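Local coordinates for protein putative adhesin (Parabacteroides distasonis, PDB 3LJY) that is of unknown function but, as a putative adhesin with a putative auto-transporter adhesin head domain, probably takes part in cell adhesion at the bacterial surface, at residues I31-E36 with L65-K70; K87-A92 with A98-N103. One frame throughout, in Å; residues are numbered along the deposited sequence.

Contact 1 (I31-E36 with L65-K70)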
# COMPACT_ATOMS: atom_id res chain seq x y z
N ILE A 31 6.32 -1.14 -13.18
CA ILE A 31 6.20 -2.58 -13.14
C ILE A 31 4.83 -2.92 -12.60
O ILE A 31 4.44 -2.34 -11.62
CB ILE A 31 7.31 -3.16 -12.20
CG1 ILE A 31 8.69 -2.92 -12.83
CG2 ILE A 31 7.10 -4.69 -11.90
CD1 ILE A 31 9.88 -3.31 -11.91
N ASP A 32 4.10 -3.84 -13.24
CA ASP A 32 2.87 -4.43 -12.66
C ASP A 32 3.25 -5.68 -11.85
O ASP A 32 3.60 -6.69 -12.40
CB ASP A 32 1.83 -4.78 -13.73
CG ASP A 32 1.13 -3.56 -14.36
OD1 ASP A 32 1.12 -2.42 -13.82
OD2 ASP A 32 0.55 -3.75 -15.45
N PHE A 33 3.18 -5.58 -10.53
CA PHE A 33 3.80 -6.57 -9.61
C PHE A 33 2.72 -7.30 -8.82
O PHE A 33 2.08 -6.75 -7.94
CB PHE A 33 4.77 -5.85 -8.67
CG PHE A 33 5.71 -6.74 -7.90
CD1 PHE A 33 5.24 -7.59 -6.92
CD2 PHE A 33 7.07 -6.63 -8.08
CE1 PHE A 33 6.11 -8.38 -6.21
CE2 PHE A 33 7.94 -7.40 -7.37
CZ PHE A 33 7.46 -8.28 -6.43
N ASN A 34 2.51 -8.55 -9.20
CA ASN A 34 1.43 -9.36 -8.66
C ASN A 34 1.96 -10.33 -7.60
O ASN A 34 2.89 -11.10 -7.86
CB ASN A 34 0.72 -10.09 -9.83
CG ASN A 34 -0.10 -9.14 -10.69
OD1 ASN A 34 -1.14 -8.68 -10.25
ND2 ASN A 34 0.36 -8.83 -11.91
N TYR A 35 1.39 -10.28 -6.41
CA TYR A 35 1.86 -11.10 -5.30
C TYR A 35 0.69 -11.96 -4.74
O TYR A 35 -0.46 -11.52 -4.66
CB TYR A 35 2.53 -10.23 -4.20
CG TYR A 35 2.79 -11.02 -2.92
CD1 TYR A 35 3.95 -11.77 -2.77
CD2 TYR A 35 1.84 -11.06 -1.90
CE1 TYR A 35 4.15 -12.51 -1.64
CE2 TYR A 35 2.04 -11.82 -0.77
CZ TYR A 35 3.20 -12.54 -0.65
OH TYR A 35 3.37 -13.30 0.48
N GLU A 36 1.00 -13.19 -4.37
CA GLU A 36 0.06 -14.01 -3.61
C GLU A 36 0.74 -14.71 -2.45
O GLU A 36 1.88 -15.13 -2.55
CB GLU A 36 -0.60 -15.05 -4.49
CG GLU A 36 -1.62 -14.41 -5.42
CD GLU A 36 -2.27 -15.38 -6.38
OE1 GLU A 36 -2.36 -16.59 -6.08
OE2 GLU A 36 -2.71 -14.90 -7.45
N LEU A 65 12.92 -9.94 -1.65
CA LEU A 65 12.89 -9.97 -3.13
C LEU A 65 13.05 -8.58 -3.79
O LEU A 65 12.31 -7.66 -3.48
CB LEU A 65 11.59 -10.61 -3.64
CG LEU A 65 11.37 -10.72 -5.15
CD1 LEU A 65 12.43 -11.62 -5.82
CD2 LEU A 65 9.99 -11.18 -5.48
N THR A 66 14.04 -8.43 -4.67
CA THR A 66 14.16 -7.27 -5.56
C THR A 66 14.21 -7.77 -7.03
O THR A 66 14.84 -8.78 -7.36
CB THR A 66 15.40 -6.37 -5.23
OG1 THR A 66 16.57 -7.18 -5.12
CG2 THR A 66 15.25 -5.66 -3.87
N ILE A 67 13.46 -7.10 -7.91
CA ILE A 67 13.49 -7.35 -9.34
C ILE A 67 13.76 -6.03 -10.04
O ILE A 67 13.00 -5.07 -9.90
CB ILE A 67 12.17 -7.96 -9.85
CG1 ILE A 67 11.83 -9.22 -9.07
CG2 ILE A 67 12.25 -8.27 -11.33
CD1 ILE A 67 10.53 -9.76 -9.40
N ALA A 68 14.85 -5.97 -10.78
CA ALA A 68 15.19 -4.75 -11.49
C ALA A 68 16.04 -5.08 -12.71
O ALA A 68 16.44 -6.23 -12.88
CB ALA A 68 15.93 -3.77 -10.55
N PHE A 69 16.28 -4.09 -13.56
CA PHE A 69 17.16 -4.26 -14.72
C PHE A 69 18.65 -4.13 -14.36
O PHE A 69 19.01 -3.33 -13.52
CB PHE A 69 16.83 -3.24 -15.81
CG PHE A 69 15.60 -3.55 -16.59
CD1 PHE A 69 15.46 -4.77 -17.24
CD2 PHE A 69 14.60 -2.61 -16.73
CE1 PHE A 69 14.34 -5.06 -17.98
CE2 PHE A 69 13.47 -2.89 -17.47
CZ PHE A 69 13.35 -4.12 -18.10
N LYS A 70 19.51 -4.92 -15.02
CA LYS A 70 20.96 -4.95 -14.75
C LYS A 70 21.84 -5.19 -15.99
O LYS A 70 21.68 -6.19 -16.72
CB LYS A 70 21.30 -6.03 -13.71
CG LYS A 70 22.77 -5.99 -13.19
CD LYS A 70 23.19 -7.32 -12.54
CE LYS A 70 23.49 -8.42 -13.59
NZ LYS A 70 23.31 -9.84 -13.09

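Contact 2 (K87-A92 with A98-N103)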
# COMPACT_ATOMS: atom_id res chain seq x y z
N LYS A 87 5.37 -17.38 1.57
CA LYS A 87 4.54 -17.83 2.68
C LYS A 87 4.03 -16.65 3.47
O LYS A 87 2.96 -16.72 4.05
CB LYS A 87 5.31 -18.76 3.61
CG LYS A 87 6.09 -19.90 2.93
CD LYS A 87 6.61 -20.89 3.96
CE LYS A 87 7.80 -21.74 3.46
NZ LYS A 87 9.09 -21.41 4.18
N TRP A 88 4.81 -15.56 3.48
CA TRP A 88 4.51 -14.41 4.30
C TRP A 88 4.87 -13.10 3.61
O TRP A 88 5.80 -13.07 2.84
CB TRP A 88 5.32 -14.49 5.62
CG TRP A 88 5.18 -15.79 6.40
CD1 TRP A 88 6.10 -16.78 6.49
CD2 TRP A 88 4.06 -16.20 7.20
NE1 TRP A 88 5.63 -17.79 7.28
CE2 TRP A 88 4.38 -17.46 7.73
CE3 TRP A 88 2.82 -15.63 7.51
CZ2 TRP A 88 3.51 -18.17 8.57
CZ3 TRP A 88 1.95 -16.33 8.34
CH2 TRP A 88 2.30 -17.59 8.87
N LEU A 89 4.15 -12.01 3.93
CA LEU A 89 4.55 -10.66 3.52
C LEU A 89 4.54 -9.73 4.73
O LEU A 89 3.52 -9.16 5.11
CB LEU A 89 3.63 -10.12 2.43
CG LEU A 89 4.02 -8.76 1.78
CD1 LEU A 89 5.31 -8.86 0.92
CD2 LEU A 89 2.83 -8.26 0.97
N ALA A 90 5.71 -9.59 5.34
CA ALA A 90 5.89 -8.70 6.48
C ALA A 90 6.04 -7.23 6.02
O ALA A 90 5.64 -6.30 6.74
CB ALA A 90 7.12 -9.12 7.28
N ALA A 91 6.62 -7.02 4.84
CA ALA A 91 6.93 -5.65 4.40
C ALA A 91 6.96 -5.51 2.91
O ALA A 91 7.43 -6.43 2.21
CB ALA A 91 8.28 -5.18 4.97
N ALA A 92 6.47 -4.38 2.40
CA ALA A 92 6.68 -4.01 1.01
C ALA A 92 7.05 -2.55 0.89
O ALA A 92 6.46 -1.71 1.56
CB ALA A 92 5.44 -4.33 0.10
N ALA A 98 5.34 2.07 -9.71
CA ALA A 98 5.02 0.65 -9.61
C ALA A 98 3.55 0.50 -9.25
O ALA A 98 2.99 1.39 -8.62
CB ALA A 98 5.89 -0.04 -8.60
N ASN A 99 2.95 -0.60 -9.70
CA ASN A 99 1.58 -0.98 -9.35
C ASN A 99 1.67 -2.31 -8.62
O ASN A 99 1.89 -3.38 -9.25
CB ASN A 99 0.72 -1.07 -10.61
CG ASN A 99 -0.72 -1.35 -10.32
OD1 ASN A 99 -1.19 -1.26 -9.20
ND2 ASN A 99 -1.46 -1.70 -11.36
N PHE A 100 1.58 -2.24 -7.29
CA PHE A 100 1.78 -3.39 -6.44
C PHE A 100 0.42 -4.00 -6.06
O PHE A 100 -0.41 -3.34 -5.47
CB PHE A 100 2.59 -3.01 -5.21
CG PHE A 100 2.86 -4.18 -4.28
CD1 PHE A 100 3.75 -5.18 -4.64
CD2 PHE A 100 2.24 -4.27 -3.06
CE1 PHE A 100 4.00 -6.26 -3.80
CE2 PHE A 100 2.49 -5.34 -2.22
CZ PHE A 100 3.36 -6.34 -2.59
N MSE A 101 0.17 -5.24 -6.46
CA MSE A 101 -1.15 -5.87 -6.26
C MSE A 101 -0.99 -7.15 -5.50
O MSE A 101 -0.22 -7.99 -5.91
CB MSE A 101 -1.81 -6.15 -7.60
CG MSE A 101 -2.13 -4.87 -8.32
SE MSE A 101 -2.48 -4.97 -10.19
CE MSE A 101 -0.69 -5.32 -10.82
N VAL A 102 -1.68 -7.26 -4.36
CA VAL A 102 -1.80 -8.52 -3.62
C VAL A 102 -3.13 -9.11 -4.02
O VAL A 102 -4.15 -8.52 -3.76
CB VAL A 102 -1.67 -8.35 -2.10
CG1 VAL A 102 -2.00 -9.69 -1.33
CG2 VAL A 102 -0.27 -7.83 -1.75
N ASN A 103 -3.08 -10.27 -4.68
CA ASN A 103 -4.24 -10.86 -5.33
C ASN A 103 -4.83 -12.03 -4.58
O ASN A 103 -5.75 -12.64 -5.10
CB ASN A 103 -3.86 -11.34 -6.75
CG ASN A 103 -3.42 -10.21 -7.64
OD1 ASN A 103 -4.06 -9.16 -7.64
ND2 ASN A 103 -2.33 -10.39 -8.35

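Contact 1 (I31-E36 with L65-K70)
Phe33 meets Leu65 and Ile67 in a buried apolar contact across the interior of a beta-solenoid, near the N-terminal end of its stack of strands. The family belongs to the pectate-lyase-like clan, and the many parallel strands fit a beta-helix architecture. The two strands lie on different walls and do not pair with each other. The nearest CA atoms, those of Ile31 and Ala68, are 9.4 Å apart, so the gap is bridged mainly by side chains.

Residues alternate along 31-36. Ile31 and Phe33 point their side chains at 65-70, while Asp32 and Asn34 belong to the other face of the strand. Phe33 has CG anti to its backbone N (chi1 -166°), which carries the ring across the interior. Its far end does the touching. CZ lies 4.0 Å from Leu65 CD2, and this methyl sits at the ring edge, close to the ring plane. CE2 lies 4.0 Å from Ile67 CD1, which approaches at an oblique angle. The two methyls therefore meet neighbouring ring carbons, CZ and CE2.

Ile67 gets there by turning CG1 away from its own carbonyl carbon (chi1 -55°), with the chain extended to CD1.

Other strands complete the packing. Ile25 and Val27 of strand 24-27 and Thr84 of strand 80-86 also touch Phe33, and Val82 touches both Ile31 and Ile67. Strand 80-86 pairs in parallel with 32-37, and strand 24-27 runs parallel beside 64-69, so both walls share in the core. At the start of the first segment the contact thins to one approach of side chain to backbone: Ile31 CD1 stands 4.1 Å from the carbonyl oxygen Ile67 O.

Contact 2 (K87-A92 with A98-N103)
Leu89 and Ala92 pack on Phe100 and Val102 inside one turn of the beta-solenoid, where the chain runs along one wall and comes back along another. The backbones stay well apart. The CA atoms of Ala92 and Phe100 are 8.9 Å from each other, and side chains bridge the gap.

The tight part centres on the Phe100 ring. A chi1 of -179° sets CG opposite the backbone N and aims the ring inward. The far end of the ring, CE2 and CZ, is shared by Ala92 and Leu89. Ala92 CB lies 3.9 Å from Phe100 CE2 and approaches obliquely. The Leu89 side chain and that of Phe100 run toward each other from opposite directions. Leu89 CD2 is 4.1 Å from Phe100 CZ, at the ring edge and near the ring plane. The same methyl also lies 4.1 Å from Val102 CG2. One leucine branch thus touches two inward residues of strand 99-102, and its side chain slides past that of Val102. All four touching residues are buried, and the contact is wholly apolar.

The outer side is looser. Lys87 and Trp88 are exposed and do not reach the other segment. Across the interior, Asn99, Asn103 and Met101, which is selenomethionine here, are partly exposed and make their contacts elsewhere. Asn99 OD1 bonds to Gln122 NE2, and Asn103 OD1 bonds to Lys124 NZ. Hydrophobic packing thus fills the inside, while polar side chains link successive turns along the outside.

There are no helices around it. Strand 91-94 runs between 24-27 and 110-115, all parallel, with backbone bonds from Ala91 to Ile25 and from Ala92 to Val112. Strand 99-102 lies between 32-37 and 120-123, also in parallel. Ile25 and Tyr35 also touch Leu89, and Leu123 touches Val102.

Overall arrangement
From the N terminus, the chain enters contact 1 at 31-36, passes through 28 intervening residues, and closes a long loop at 65-70. It then passes through strands 73-76 and 80-86 before contact 2 opens at 87-92. That contact closes a short loop of five residues at 98-103. The two loops follow in series and neither encloses the other. They still meet in space, with centres about 10 Å apart, because strands 32-37 and 99-102 are parallel neighbours. Tyr35 N lies 2.8 Å from Met101 O, probably a hydrogen bond. Contact 1 joins 32-37 to 64-69, near antiparallel strands; contact 2 joins 91-94 and 99-102, whose neighbours are all parallel.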